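Local coordinates for protein UTP--glucose-1-phosphate uridylyltransferase (Acinetobacter baumannii, PDB 6IKX) that catalyses the reaction of UTP with alpha-D-glucose 1-phosphate to give UDP-glucose and diphosphate, and may contribute to stationary-phase survival, at residues T14-L17 against P18-S22; V31-P34 against A35-V39; F66-F70 against E71-T75; S138-N141 against D142-M146; E230-L233 against T234-I237. The protein carries 1 engineered substitution. All coordinates share one frame; numbering follows the deposited sequence.

Interaction 1. Residues T14-L17 against P18-S22. With SO4 (sulfate ion), chain F.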
loop_
_atom_site.group_PDB
_atom_site.type_symbol
_atom_site.label_atom_id
_atom_site.label_comp_id
_atom_site.label_asym_id
_atom_site.label_seq_id
_atom_site.Cartn_x
_atom_site.Cartn_y
_atom_site.Cartn_z
ATOM N N THR A 14 -17.175 5.455 7.755
ATOM C CA THR A 14 -18.417 5.700 7.012
ATOM C C THR A 14 -18.920 7.077 7.299
ATOM O O THR A 14 -19.454 7.738 6.451
ATOM C CB THR A 14 -19.492 4.632 7.187
ATOM O OG1 THR A 14 -19.706 4.376 8.564
ATOM C CG2 THR A 14 -19.059 3.379 6.511
ATOM N N ARG A 15 -18.741 7.496 8.530
ATOM C CA ARG A 15 -18.939 8.879 8.892
ATOM C C ARG A 15 -17.648 9.599 8.348
ATOM O O ARG A 15 -16.562 8.988 8.286
ATOM C CB ARG A 15 -19.116 9.013 10.402
ATOM C CG ARG A 15 -19.419 7.696 11.129
ATOM C CD ARG A 15 -20.024 7.889 12.508
ATOM N NE ARG A 15 -19.024 7.937 13.570
ATOM C CZ ARG A 15 -18.943 8.910 14.467
ATOM N NH1 ARG A 15 -18.007 8.893 15.398
ATOM N NH2 ARG A 15 -19.803 9.905 14.429
ATOM N N PHE A 16 -17.775 10.867 7.946
ATOM C CA PHE A 16 -16.704 11.697 7.318
ATOM C C PHE A 16 -16.313 10.983 6.043
ATOM O O PHE A 16 -15.166 10.786 5.780
ATOM C CB PHE A 16 -15.485 11.947 8.242
ATOM C CG PHE A 16 -14.858 13.276 8.104
ATOM C CD1 PHE A 16 -15.210 14.128 7.102
ATOM C CD2 PHE A 16 -13.899 13.661 8.998
ATOM C CE1 PHE A 16 -14.619 15.352 6.997
ATOM C CE2 PHE A 16 -13.302 14.879 8.895
ATOM C CZ PHE A 16 -13.666 15.727 7.893
ATOM N N LEU A 17 -17.293 10.685 5.208
ATOM C CA LEU A 17 -17.034 9.822 4.077
ATOM C C LEU A 17 -16.268 10.124 2.846
ATOM O O LEU A 17 -15.541 9.233 2.428
ATOM C CB LEU A 17 -18.202 8.965 3.694
ATOM C CG LEU A 17 -17.651 7.686 3.092
ATOM C CD1 LEU A 17 -16.469 7.145 3.847
ATOM C CD2 LEU A 17 -18.721 6.643 3.085
ATOM N N PRO A 18 -16.425 11.270 2.211
ATOM C CA PRO A 18 -15.596 11.499 1.028
ATOM C C PRO A 18 -14.120 11.507 1.507
ATOM O O PRO A 18 -13.318 10.790 0.977
ATOM C CB PRO A 18 -16.098 12.816 0.454
ATOM C CG PRO A 18 -17.121 13.305 1.370
ATOM C CD PRO A 18 -17.415 12.315 2.441
ATOM N N ALA A 19 -13.834 12.210 2.590
ATOM C CA ALA A 19 -12.460 12.402 3.141
ATOM C C ALA A 19 -11.790 11.074 3.505
ATOM O O ALA A 19 -10.604 10.983 3.257
ATOM C CB ALA A 19 -12.460 13.305 4.344
ATOM N N SER A 20 -12.541 10.090 4.009
ATOM C CA SER A 20 -12.055 8.798 4.563
ATOM C C SER A 20 -12.133 7.715 3.510
ATOM O O SER A 20 -12.002 6.505 3.875
ATOM C CB SER A 20 -12.879 8.357 5.744
ATOM O OG SER A 20 -13.340 9.475 6.500
ATOM N N LYS A 21 -12.461 8.089 2.281
ATOM C CA LYS A 21 -12.726 7.067 1.250
ATOM C C LYS A 21 -11.437 6.329 1.011
ATOM O O LYS A 21 -11.459 5.092 0.968
ATOM C CB LYS A 21 -13.227 7.653 -0.074
ATOM C CG LYS A 21 -13.392 6.595 -1.164
ATOM C CD LYS A 21 -13.630 7.134 -2.552
ATOM C CE LYS A 21 -13.697 5.988 -3.533
ATOM N NZ LYS A 21 -13.978 6.463 -4.903
ATOM N N SER A 22 -10.357 7.072 0.782
ATOM C CA SER A 22 -9.086 6.439 0.357
ATOM C C SER A 22 -7.960 6.731 1.338
ATOM O O SER A 22 -6.902 6.285 1.047
ATOM C CB SER A 22 -8.769 6.829 -1.044
ATOM O OG SER A 22 -9.959 6.711 -1.809
HETATM S S SO4 F . -16.640 3.947 10.847
HETATM O O1 SO4 F . -16.801 3.605 12.251
HETATM O O2 SO4 F . -15.270 3.741 10.448
HETATM O O3 SO4 F . -17.007 5.341 10.626
HETATM O O4 SO4 F . -17.476 3.075 10.057
#
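Ala19 CB lies over one face of the Phe16 ring, 4.2 Å from its centroid and offset toward the CD1-CE1 rim, a CH-pi contact in which a single methyl group packs against the ring. On this tight side of the turn the carbonyl of Phe16 faces Ser20. Ser20 N gives Phe16 O a weak bond of 3.2 Å. Ser20 OG approaches the same oxygen, but its modelled distance is too short to be taken literally. Serine suits the place by its small size, since little more would fit beside the Phe16 carbonyl. Pro18 stiffens the bend, its CD packing 3.7 Å from Leu17 CB, and the type I turn it begins is closed by Lys21 N on Pro18 O at 3.1 Å.

The other end of the loop is looser. Thr14 and Arg15 turn from residues 18-22 toward a sulfate ion, held by Thr14 OG1 at 3.0 Å from O4, by weak bonds from Thr14 N and Arg15 N, and by Gly13 N. The exposed Arg15 passes its CG 3.4 Å from sulfate O3, and its guanidinium makes long, weak ion pairs with Asp131 and Asp257. Both residues bind UTP, so the ion, probably from the crystallisation liquor, may mark a phosphate position.

The whole turn belongs to the long loop between strands 4-8 and 29-30. Tyr264 and Lys261 of helix 261-273 pack on Phe16, while the extended Lys21 carries its NZ to carbonyls of Asp67, Tyr65 and Ile88 of the second subunit.

Interaction 2. Residues V31-P34 against A35-V39; sequences VDRP and AIEYV
Pro34 O accepts the N-H of Glu37 at 3.0 Å, the donor standing 49° above the carbonyl plane, as the weakly bonded strand 33-34 gives way to the helix that follows. Tyr38 N repeats the step on Ala35 O at 3.0 Å, tightening the first turn.

Arg33 reaches forward to that turn. Its CG is wedged between backbone N and carbonyl carbon (chi1 67°) and its chain bends at chi3, which brings NH1 to 3.1 Å from Glu37 OE2. NH1 approaches OE2 on its syn side, tilted from the carboxylate plane, while OE2 itself lies near the guanidinium plane. NE and NH2 grip Asp32 side-on, NE taking OD1 at 2.8 Å and NH2 taking OD2 at 2.9 Å. Arginine suits this place because its several N-H groups serve two carboxylates while its methylenes pack on a ring: Arg33 CG is 3.4 Å from Tyr38 CE1. Tyr38 OH bonds to Val30 O. Glu37 has further partners in Arg41, its stronger one, and Tyr65, and Asp32 in His275 of its own chain and in Lys261 of the second subunit.

Asp32, Arg33 and Glu37 thus form a salt-bridge network that ties the small hairpin of strands 29-30 and 33-34 to the start of a helix in the nucleotidyl transferase domain.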
loop_
_atom_site.group_PDB
_atom_site.type_symbol
_atom_site.label_atom_id
_atom_site.label_comp_id
_atom_site.label_asym_id
_atom_site.label_seq_id
_atom_site.Cartn_x
_atom_site.Cartn_y
_atom_site.Cartn_z
ATOM N N VAL A 31 -5.746 21.065 11.264
ATOM C CA VAL A 31 -4.790 22.200 11.168
ATOM C C VAL A 31 -3.627 21.779 10.263
ATOM O O VAL A 31 -3.615 22.152 9.080
ATOM C CB VAL A 31 -4.290 22.661 12.550
ATOM C CG1 VAL A 31 -3.609 24.011 12.465
ATOM C CG2 VAL A 31 -5.405 22.693 13.574
ATOM N N ASP A 32 -2.649 21.063 10.795
ATOM C CA ASP A 32 -1.437 20.740 10.017
ATOM C C ASP A 32 -0.901 19.343 10.338
ATOM O O ASP A 32 0.250 19.080 9.905
ATOM C CB ASP A 32 -0.385 21.798 10.342
ATOM C CG ASP A 32 0.142 21.735 11.775
ATOM O OD1 ASP A 32 -0.486 21.058 12.601
ATOM O OD2 ASP A 32 1.197 22.361 12.039
ATOM N N ARG A 33 -1.632 18.496 11.081
ATOM C CA ARG A 33 -1.210 17.086 11.327
ATOM C C ARG A 33 -2.416 16.139 11.400
ATOM O O ARG A 33 -3.536 16.540 11.652
ATOM C CB ARG A 33 -0.388 17.075 12.615
ATOM C CG ARG A 33 -1.214 17.410 13.839
ATOM C CD ARG A 33 -0.441 18.029 14.980
ATOM N NE ARG A 33 0.229 19.254 14.579
ATOM C CZ ARG A 33 1.539 19.455 14.587
ATOM N NH1 ARG A 33 2.371 18.519 15.008
ATOM N NH2 ARG A 33 2.013 20.605 14.165
ATOM N N PRO A 34 -2.273 14.824 11.176
ATOM C CA PRO A 34 -3.431 13.931 11.256
ATOM C C PRO A 34 -4.020 13.859 12.686
ATOM O O PRO A 34 -3.304 14.053 13.679
ATOM C CB PRO A 34 -2.807 12.605 10.772
ATOM C CG PRO A 34 -1.396 12.699 11.297
ATOM C CD PRO A 34 -1.025 14.112 10.898
ATOM N N ALA A 35 -5.329 13.615 12.769
ATOM C CA ALA A 35 -6.125 13.599 14.020
ATOM C C ALA A 35 -5.440 12.670 15.045
ATOM O O ALA A 35 -5.386 13.015 16.229
ATOM C CB ALA A 35 -7.546 13.173 13.689
ATOM N N ILE A 36 -4.939 11.521 14.588
ATOM C CA ILE A 36 -4.375 10.438 15.444
ATOM C C ILE A 36 -3.222 11.020 16.255
ATOM O O ILE A 36 -2.989 10.513 17.355
ATOM C CB ILE A 36 -3.934 9.204 14.614
ATOM C CG1 ILE A 36 -3.665 7.979 15.484
ATOM C CG2 ILE A 36 -2.703 9.496 13.756
ATOM C CD1 ILE A 36 -4.835 7.440 16.236
ATOM N N GLU A 37 -2.476 11.981 15.708
ATOM C CA GLU A 37 -1.283 12.504 16.406
ATOM C C GLU A 37 -1.703 13.056 17.763
ATOM O O GLU A 37 -0.921 12.968 18.732
ATOM C CB GLU A 37 -0.552 13.633 15.694
ATOM C CG GLU A 37 0.898 13.672 16.143
ATOM C CD GLU A 37 1.691 14.909 15.788
ATOM O OE1 GLU A 37 2.341 14.862 14.762
ATOM O OE2 GLU A 37 1.682 15.899 16.573
ATOM N N TYR A 38 -2.891 13.627 17.815
ATOM C CA TYR A 38 -3.386 14.380 18.992
ATOM C C TYR A 38 -3.740 13.392 20.109
ATOM O O TYR A 38 -3.617 13.759 21.286
ATOM C CB TYR A 38 -4.611 15.196 18.611
ATOM C CG TYR A 38 -4.352 16.411 17.761
ATOM C CD1 TYR A 38 -4.389 16.321 16.380
ATOM C CD2 TYR A 38 -4.189 17.661 18.341
ATOM C CE1 TYR A 38 -4.177 17.431 15.587
ATOM C CE2 TYR A 38 -4.001 18.788 17.557
ATOM C CZ TYR A 38 -3.994 18.668 16.178
ATOM O OH TYR A 38 -3.836 19.767 15.391
ATOM N N VAL A 39 -4.185 12.193 19.709
ATOM C CA VAL A 39 -4.681 11.099 20.587
ATOM C C VAL A 39 -3.454 10.370 21.130
ATOM O O VAL A 39 -3.451 9.967 22.331
ATOM C CB VAL A 39 -5.615 10.150 19.815
ATOM C CG1 VAL A 39 -6.161 9.055 20.694
ATOM C CG2 VAL A 39 -6.769 10.900 19.187
#

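Interaction 3. Residues F66-F70 against E71-T75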
loop_
_atom_site.group_PDB
_atom_site.type_symbol
_atom_site.label_atom_id
_atom_site.label_comp_id
_atom_site.label_asym_id
_atom_site.label_seq_id
_atom_site.Cartn_x
_atom_site.Cartn_y
_atom_site.Cartn_z
ATOM N N PHE A 66 4.197 6.827 12.391
ATOM C CA PHE A 66 4.978 6.718 13.660
ATOM C C PHE A 66 6.293 5.985 13.408
ATOM O O PHE A 66 6.979 5.721 14.394
ATOM C CB PHE A 66 4.141 6.089 14.774
ATOM C CG PHE A 66 2.964 6.956 15.155
ATOM C CD1 PHE A 66 3.140 8.080 15.942
ATOM C CD2 PHE A 66 1.703 6.708 14.651
ATOM C CE1 PHE A 66 2.087 8.928 16.236
ATOM C CE2 PHE A 66 0.635 7.518 14.987
ATOM C CZ PHE A 66 0.827 8.637 15.768
ATOM N N ASP A 67 6.577 5.648 12.145
ATOM C CA ASP A 67 7.808 5.003 11.629
ATOM C C ASP A 67 8.681 6.052 10.904
ATOM O O ASP A 67 8.230 7.181 10.663
ATOM C CB ASP A 67 7.505 3.857 10.663
ATOM C CG ASP A 67 8.631 2.827 10.588
ATOM O OD1 ASP A 67 9.687 3.098 11.181
ATOM O OD2 ASP A 67 8.489 1.792 9.888
ATOM N N ARG A 68 9.914 5.699 10.581
ATOM C CA ARG A 68 10.807 6.557 9.770
ATOM C C ARG A 68 10.549 6.293 8.285
ATOM O O ARG A 68 10.100 5.207 7.900
ATOM C CB ARG A 68 12.252 6.359 10.233
ATOM C CG ARG A 68 12.505 7.188 11.482
ATOM C CD ARG A 68 13.700 6.784 12.306
ATOM N NE ARG A 68 14.940 7.267 11.731
ATOM C CZ ARG A 68 15.201 8.532 11.470
ATOM N NH1 ARG A 68 14.297 9.471 11.683
ATOM N NH2 ARG A 68 16.352 8.849 10.930
ATOM N N ASN A 69 10.800 7.309 7.488
ATOM C CA ASN A 69 10.600 7.290 6.028
ATOM C C ASN A 69 11.937 7.679 5.358
ATOM O O ASN A 69 12.339 8.846 5.424
ATOM C CB ASN A 69 9.399 8.181 5.710
ATOM C CG ASN A 69 9.184 8.349 4.227
ATOM O OD1 ASN A 69 8.176 8.917 3.825
ATOM N ND2 ASN A 69 10.115 7.859 3.419
ATOM N N PHE A 70 12.600 6.733 4.715
ATOM C CA PHE A 70 13.949 6.944 4.134
ATOM C C PHE A 70 13.919 8.081 3.107
ATOM O O PHE A 70 14.546 9.096 3.362
ATOM C CB PHE A 70 14.494 5.653 3.545
ATOM C CG PHE A 70 15.945 5.764 3.175
ATOM C CD1 PHE A 70 16.923 5.763 4.161
ATOM C CD2 PHE A 70 16.326 5.964 1.853
ATOM C CE1 PHE A 70 18.260 5.891 3.823
ATOM C CE2 PHE A 70 17.662 6.070 1.522
ATOM C CZ PHE A 70 18.623 6.038 2.510
ATOM N N GLU A 71 13.115 7.948 2.055
ATOM C CA GLU A 71 13.019 8.927 0.942
ATOM C C GLU A 71 12.600 10.289 1.484
ATOM O O GLU A 71 13.001 11.293 0.909
ATOM C CB GLU A 71 12.039 8.466 -0.137
ATOM C CG GLU A 71 12.105 9.278 -1.414
ATOM C CD GLU A 71 11.397 8.665 -2.621
ATOM O OE1 GLU A 71 10.880 7.520 -2.501
ATOM O OE2 GLU A 71 11.388 9.317 -3.699
ATOM N N LEU A 72 11.759 10.360 2.504
ATOM C CA LEU A 72 11.243 11.692 2.899
ATOM C C LEU A 72 12.383 12.482 3.554
ATOM O O LEU A 72 12.541 13.675 3.273
ATOM C CB LEU A 72 10.071 11.542 3.859
ATOM C CG LEU A 72 9.536 12.880 4.359
ATOM C CD1 LEU A 72 9.147 13.760 3.162
ATOM C CD2 LEU A 72 8.376 12.690 5.325
ATOM N N GLU A 73 13.122 11.800 4.417
ATOM C CA GLU A 73 14.220 12.349 5.242
ATOM C C GLU A 73 15.344 12.820 4.311
ATOM O O GLU A 73 15.740 13.984 4.439
ATOM C CB GLU A 73 14.638 11.293 6.270
ATOM C CG GLU A 73 13.640 11.208 7.407
ATOM C CD GLU A 73 13.754 9.992 8.299
ATOM O OE1 GLU A 73 14.851 9.399 8.378
ATOM O OE2 GLU A 73 12.746 9.647 8.919
ATOM N N THR A 74 15.755 12.002 3.346
ATOM C CA THR A 74 16.865 12.383 2.459
ATOM C C THR A 74 16.409 13.549 1.581
ATOM O O THR A 74 17.211 14.457 1.411
ATOM C CB THR A 74 17.553 11.208 1.759
ATOM O OG1 THR A 74 17.545 11.600 0.392
ATOM C CG2 THR A 74 16.959 9.838 1.993
ATOM N N THR A 75 15.152 13.625 1.165
ATOM C CA THR A 75 14.636 14.837 0.485
ATOM C C THR A 75 14.842 16.033 1.417
ATOM O O THR A 75 15.336 17.044 0.919
ATOM C CB THR A 75 13.160 14.726 0.099
ATOM O OG1 THR A 75 12.958 13.572 -0.715
ATOM C CG2 THR A 75 12.658 15.951 -0.636
HETATM O O HOH W 1 10.243 9.981 9.096
#
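Arg68, whose backbone N-H is taken by Asp67 OD1 at 2.7 Å, reaches forward to Glu73, its CB and CG passing Glu73 OE2 before the guanidinium arrives over the carboxylate. Glu73 OE1 lies above the guanidinium face, 3.0 Å from Arg68 NH2, with the two planes 29° apart. This salt bridge therefore works by charge alone, no N-H pointing at the oxygen, and Arg68 NH1 makes its directed bond to Thr89 OG1 instead.

Asn69 stands at the N-cap of helix 70-78. Its N-H gives a weak 3.4 Å bond to Glu73 OE2, and a water between the same two atoms supports it. With CG beside its own backbone N (chi1 -76°), the long side chain of Glu73 runs back to the start of the helix, which suits glutamate to this place. In return, Glu73 N bonds to Asn69 O at 3.2 Å, nearly straight at 162°.

Phe70 begins the helix, its ring receiving Thr74 CG2 over one face, 4.0 Å from the centroid, a CH-pi contact one turn on, although the methyl's place is less sure.

Loop and helix together meet other subunits: Phe70 and Thr74 touch Thr74 and Phe70 of the fourth, and Asp67 pairs with Arg102 of the third. Within the chain the segment follows helix 60-65, Phe66 packs on Ile36 and Val40 of helix 35-44, and Leu72 and Glu73 rest on the loop at Ile88.

Interaction 4. Residues S138-N141 against D142-M146. With SO4 (sulfate ion), chain I.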
loop_
_atom_site.group_PDB
_atom_site.type_symbol
_atom_site.label_atom_id
_atom_site.label_comp_id
_atom_site.label_asym_id
_atom_site.label_seq_id
_atom_site.Cartn_x
_atom_site.Cartn_y
_atom_site.Cartn_z
ATOM N N SER A 138 -5.763 22.805 31.350
ATOM C CA SER A 138 -5.366 22.951 32.773
ATOM C C SER A 138 -3.874 22.680 33.010
ATOM O O SER A 138 -3.414 23.097 34.080
ATOM C CB SER A 138 -6.225 22.080 33.662
ATOM O OG SER A 138 -5.798 20.725 33.616
ATOM N N GLY A 139 -3.158 21.986 32.112
ATOM C CA GLY A 139 -1.768 21.518 32.339
ATOM C C GLY A 139 -1.649 20.038 32.740
ATOM O O GLY A 139 -0.554 19.481 32.614
ATOM N N GLN A 140 -2.707 19.398 33.237
ATOM C CA GLN A 140 -2.740 17.920 33.448
ATOM C C GLN A 140 -3.964 17.356 32.712
ATOM O O GLN A 140 -5.110 17.691 33.099
ATOM C CB GLN A 140 -2.765 17.516 34.931
ATOM C CG GLN A 140 -2.648 15.999 35.120
ATOM C CD GLN A 140 -2.855 15.461 36.519
ATOM O OE1 GLN A 140 -2.765 14.249 36.751
ATOM N NE2 GLN A 140 -3.155 16.345 37.465
ATOM N N ASN A 141 -3.744 16.533 31.682
ATOM C CA ASN A 141 -4.856 16.071 30.802
ATOM C C ASN A 141 -5.760 15.142 31.624
ATOM O O ASN A 141 -5.284 14.587 32.641
ATOM C CB ASN A 141 -4.350 15.568 29.442
ATOM C CG ASN A 141 -3.680 14.222 29.436
ATOM O OD1 ASN A 141 -3.907 13.390 30.315
ATOM N ND2 ASN A 141 -2.886 13.983 28.398
ATOM N N ASP A 142 -7.044 15.093 31.265
ATOM C CA ASP A 142 -8.063 14.184 31.851
ATOM C C ASP A 142 -7.584 12.722 31.844
ATOM O O ASP A 142 -7.923 12.001 32.777
ATOM C CB ASP A 142 -9.395 14.286 31.112
ATOM C CG ASP A 142 -10.120 15.606 31.306
ATOM O OD1 ASP A 142 -10.333 15.986 32.469
ATOM O OD2 ASP A 142 -10.501 16.229 30.279
ATOM N N LEU A 143 -6.873 12.240 30.831
ATOM C CA LEU A 143 -6.516 10.795 30.817
ATOM C C LEU A 143 -5.591 10.494 32.001
ATOM O O LEU A 143 -5.689 9.394 32.579
ATOM C CB LEU A 143 -5.838 10.381 29.517
ATOM C CG LEU A 143 -5.438 8.903 29.517
ATOM C CD1 LEU A 143 -6.657 8.005 29.585
ATOM C CD2 LEU A 143 -4.605 8.561 28.300
ATOM N N SER A 144 -4.688 11.419 32.312
ATOM C CA SER A 144 -3.713 11.276 33.417
ATOM C C SER A 144 -4.460 11.361 34.751
ATOM O O SER A 144 -4.249 10.487 35.614
ATOM C CB SER A 144 -2.630 12.294 33.268
ATOM O OG SER A 144 -2.293 12.857 34.513
ATOM N N ARG A 145 -5.326 12.361 34.920
ATOM C CA ARG A 145 -6.181 12.455 36.127
ATOM C C ARG A 145 -6.884 11.120 36.332
ATOM O O ARG A 145 -6.846 10.588 37.445
ATOM C CB ARG A 145 -7.268 13.509 35.969
ATOM C CG ARG A 145 -6.817 14.898 36.366
ATOM C CD ARG A 145 -7.726 15.875 35.678
ATOM N NE ARG A 145 -6.910 16.968 35.235
ATOM C CZ ARG A 145 -6.597 18.004 35.978
ATOM N NH1 ARG A 145 -7.061 18.092 37.210
ATOM N NH2 ARG A 145 -5.823 18.952 35.485
ATOM N N MET A 146 -7.538 10.640 35.276
ATOM C CA MET A 146 -8.390 9.428 35.300
ATOM C C MET A 146 -7.551 8.168 35.585
ATOM O O MET A 146 -8.051 7.323 36.308
ATOM C CB MET A 146 -9.161 9.298 33.985
ATOM C CG MET A 146 -9.997 8.049 33.926
ATOM S SD MET A 146 -11.250 8.117 32.645
ATOM C CE MET A 146 -10.500 7.085 31.385
HETATM S S SO4 I . -6.527 21.916 38.874
HETATM O O1 SO4 I . -5.602 20.869 38.525
HETATM O O2 SO4 I . -5.826 22.930 39.612
HETATM O O3 SO4 I . -7.574 21.370 39.696
HETATM O O4 SO4 I . -7.099 22.497 37.680
#
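Gln140 O is gripped twice by Arg145, whose NH2 donates at 2.8 Å and whose NE at 2.9 Å, both from the side of the guanidinium that carries NE. The oxygen lies close to the guanidinium plane. NH2 comes in the carbonyl plane, on a lone pair, whereas NE stands 42° above that plane. This two-nitrogen grip on a single oxygen helps fix the rotation of the guanidinium. Its chain is started by CG lying beside the backbone N (chi1 -87°), which turns the side chain back over the preceding loop. NE2 of Gln140 sits 4.1 Å above the centre of one guanidinium face, the amide plane tilted against it. At the edge, Arg145 NH1 makes a weak 3.4 Å bond to O1 of a sulfate ion, probably from the crystallisation liquor.

Asn141 opens helix 142-153. Its OD1 accepts Ser144 N at 2.9 Å, nearly along the C=O axis. The side chain can fold back this way because CG sits between backbone N and carbonyl carbon (chi1 75°). Asn141 O takes Arg145 N at 3.2 Å, the first regular helical bond, and ND2 is satisfied by Glu42 O. Asparagine suits the place, offering both an acceptor for a helix amide and a donor to a neighbouring carbonyl.

Asp142, next in the helix, bonds to Gln252 N, Gly253 N and Tyr249 OH, and Met146 packs against strands 156-162, 209-212 and 246-250. The Asn141 OD1 bond to Ser144 N makes this an asparagine N-cap, at the head of a helix lying against the central sheet.

Interaction 5. Residues E230-L233 against T234-I237. With SO4 (sulfate ion), chain D.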
loop_
_atom_site.group_PDB
_atom_site.type_symbol
_atom_site.label_atom_id
_atom_site.label_comp_id
_atom_site.label_asym_id
_atom_site.label_seq_id
_atom_site.Cartn_x
_atom_site.Cartn_y
_atom_site.Cartn_z
ATOM N N GLU A 230 -21.284 -8.714 17.077
ATOM C CA GLU A 230 -21.492 -7.373 17.694
ATOM C C GLU A 230 -21.192 -7.508 19.196
ATOM O O GLU A 230 -22.113 -7.250 20.002
ATOM C CB GLU A 230 -22.875 -6.783 17.339
ATOM C CG GLU A 230 -24.051 -7.776 17.235
ATOM C CD GLU A 230 -25.227 -7.336 16.353
ATOM O OE1 GLU A 230 -25.908 -8.218 15.757
ATOM O OE2 GLU A 230 -25.476 -6.110 16.249
ATOM N N ILE A 231 -19.949 -7.901 19.539
ATOM C CA ILE A 231 -19.421 -7.990 20.941
ATOM C C ILE A 231 -19.313 -6.566 21.495
ATOM O O ILE A 231 -18.571 -5.768 20.898
ATOM C CB ILE A 231 -18.070 -8.734 21.022
ATOM C CG1 ILE A 231 -18.187 -10.259 20.889
ATOM C CG2 ILE A 231 -17.374 -8.389 22.315
ATOM C CD1 ILE A 231 -19.384 -10.767 20.085
ATOM N N GLN A 232 -20.007 -6.308 22.609
ATOM C CA GLN A 232 -20.379 -4.973 23.164
ATOM C C GLN A 232 -19.555 -4.697 24.451
ATOM O O GLN A 232 -19.787 -5.343 25.491
ATOM C CB GLN A 232 -21.897 -5.024 23.418
ATOM C CG GLN A 232 -22.711 -3.800 23.005
ATOM C CD GLN A 232 -22.898 -3.673 21.515
ATOM O OE1 GLN A 232 -22.773 -2.586 20.941
ATOM N NE2 GLN A 232 -23.194 -4.795 20.874
ATOM N N LEU A 233 -18.599 -3.774 24.410
ATOM C CA LEU A 233 -17.812 -3.344 25.597
ATOM C C LEU A 233 -18.720 -3.015 26.805
ATOM O O LEU A 233 -18.376 -3.423 27.902
ATOM C CB LEU A 233 -16.944 -2.138 25.220
ATOM C CG LEU A 233 -15.995 -1.650 26.316
ATOM C CD1 LEU A 233 -15.105 -2.777 26.809
ATOM C CD2 LEU A 233 -15.163 -0.453 25.866
ATOM N N THR A 234 -19.819 -2.295 26.621
ATOM C CA THR A 234 -20.709 -1.783 27.701
ATOM C C THR A 234 -21.269 -2.921 28.550
ATOM O O THR A 234 -21.480 -2.669 29.767
ATOM C CB THR A 234 -21.882 -0.968 27.157
ATOM O OG1 THR A 234 -22.486 -1.747 26.127
ATOM C CG2 THR A 234 -21.451 0.376 26.616
ATOM N N ASP A 235 -21.452 -4.109 27.968
ATOM C CA ASP A 235 -21.983 -5.270 28.721
ATOM C C ASP A 235 -20.853 -6.228 29.145
ATOM O O ASP A 235 -21.096 -7.065 30.048
ATOM C CB ASP A 235 -23.208 -5.877 28.023
ATOM C CG ASP A 235 -22.961 -6.502 26.673
ATOM O OD1 ASP A 235 -21.919 -7.166 26.531
ATOM O OD2 ASP A 235 -23.836 -6.334 25.794
ATOM N N ALA A 236 -19.642 -6.094 28.621
ATOM C CA ALA A 236 -18.449 -6.643 29.309
ATOM C C ALA A 236 -18.237 -5.865 30.621
ATOM O O ALA A 236 -17.936 -6.486 31.633
ATOM C CB ALA A 236 -17.241 -6.574 28.420
ATOM N N ILE A 237 -18.446 -4.548 30.601
ATOM C CA ILE A 237 -18.325 -3.668 31.791
ATOM C C ILE A 237 -19.494 -3.972 32.739
ATOM O O ILE A 237 -19.243 -4.194 33.958
ATOM C CB ILE A 237 -18.249 -2.210 31.329
ATOM C CG1 ILE A 237 -16.918 -1.959 30.616
ATOM C CG2 ILE A 237 -18.477 -1.245 32.483
ATOM C CD1 ILE A 237 -16.859 -0.658 29.804
HETATM S S SO4 D . -19.593 -1.237 22.662
HETATM O O1 SO4 D . -18.561 -2.219 22.453
HETATM O O2 SO4 D . -19.014 0.022 23.067
HETATM O O3 SO4 D . -20.330 -1.065 21.436
HETATM O O4 SO4 D . -20.480 -1.695 23.696
#
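Gln232 CB lies 3.3 Å from Asp235 OD2 and 3.6 Å from O4 of a sulfate ion. CG, one atom on, meets the same O4 at 3.1 Å and passes Thr234 OG1, the two side chains running side by side in the same direction. The chain then bends at chi2 (74°), which carries CD beside the ion and brings OE1 to 2.9 Å from sulfate O3. Three groups hold the anion from the helix end. Thr234 N donates to O4 almost straight, at 3.1 Å and 176°, and Thr234 OG1 adds a second bond to that oxygen at 3.2 Å. Leu233 N points at O1, although the modelled distance is too short for its length to be trusted.

An anion met by backbone amides at the start of a helix, here helix 233-240 with Gln232 at its N-cap, is a familiar arrangement, probably favoured by the partial positive charge there. The ion probably comes from the crystallisation liquor, yet the side chain of Thr234 is only about 5 Å from that of Glu193, a residue that binds UDP-alpha-D-glucose.

Gln232 O accepts Asp235 N and Ala236 N; the Ala236 donor lies in the carbonyl plane, while the Asp235 donor stands well above it. Leu233 suits the inner side, its CG 3.7 Å from Ile237 CD1 as the two aliphatic chains pack obliquely. Ala236, small enough to lie close to another helix, meets Ile216 and Leu220 of helix 216-220.

The five contacts follow one another along the chain in the order of their numbers, all within the nucleotidyl transferase domain. Interactions 2 to 5 sit at helix starts, whereas interaction 1 is a turn in the loop that follows strand 4-8 of the mixed sheet. Interactions 2 and 3 touch, Ile36 CG2 lying 4.1 Å from Phe66 CE2, although their centres are about 18 Å apart. Interactions 1, 2 and 3 all touch the second subunit, and interaction 1 also holds UTP-binding residues. Interactions 3 and 5 lie farthest apart, about 40 Å between centres and on opposite sides of the chain's centre. Interaction 5 instead lies near residues that bind UDP-glucose.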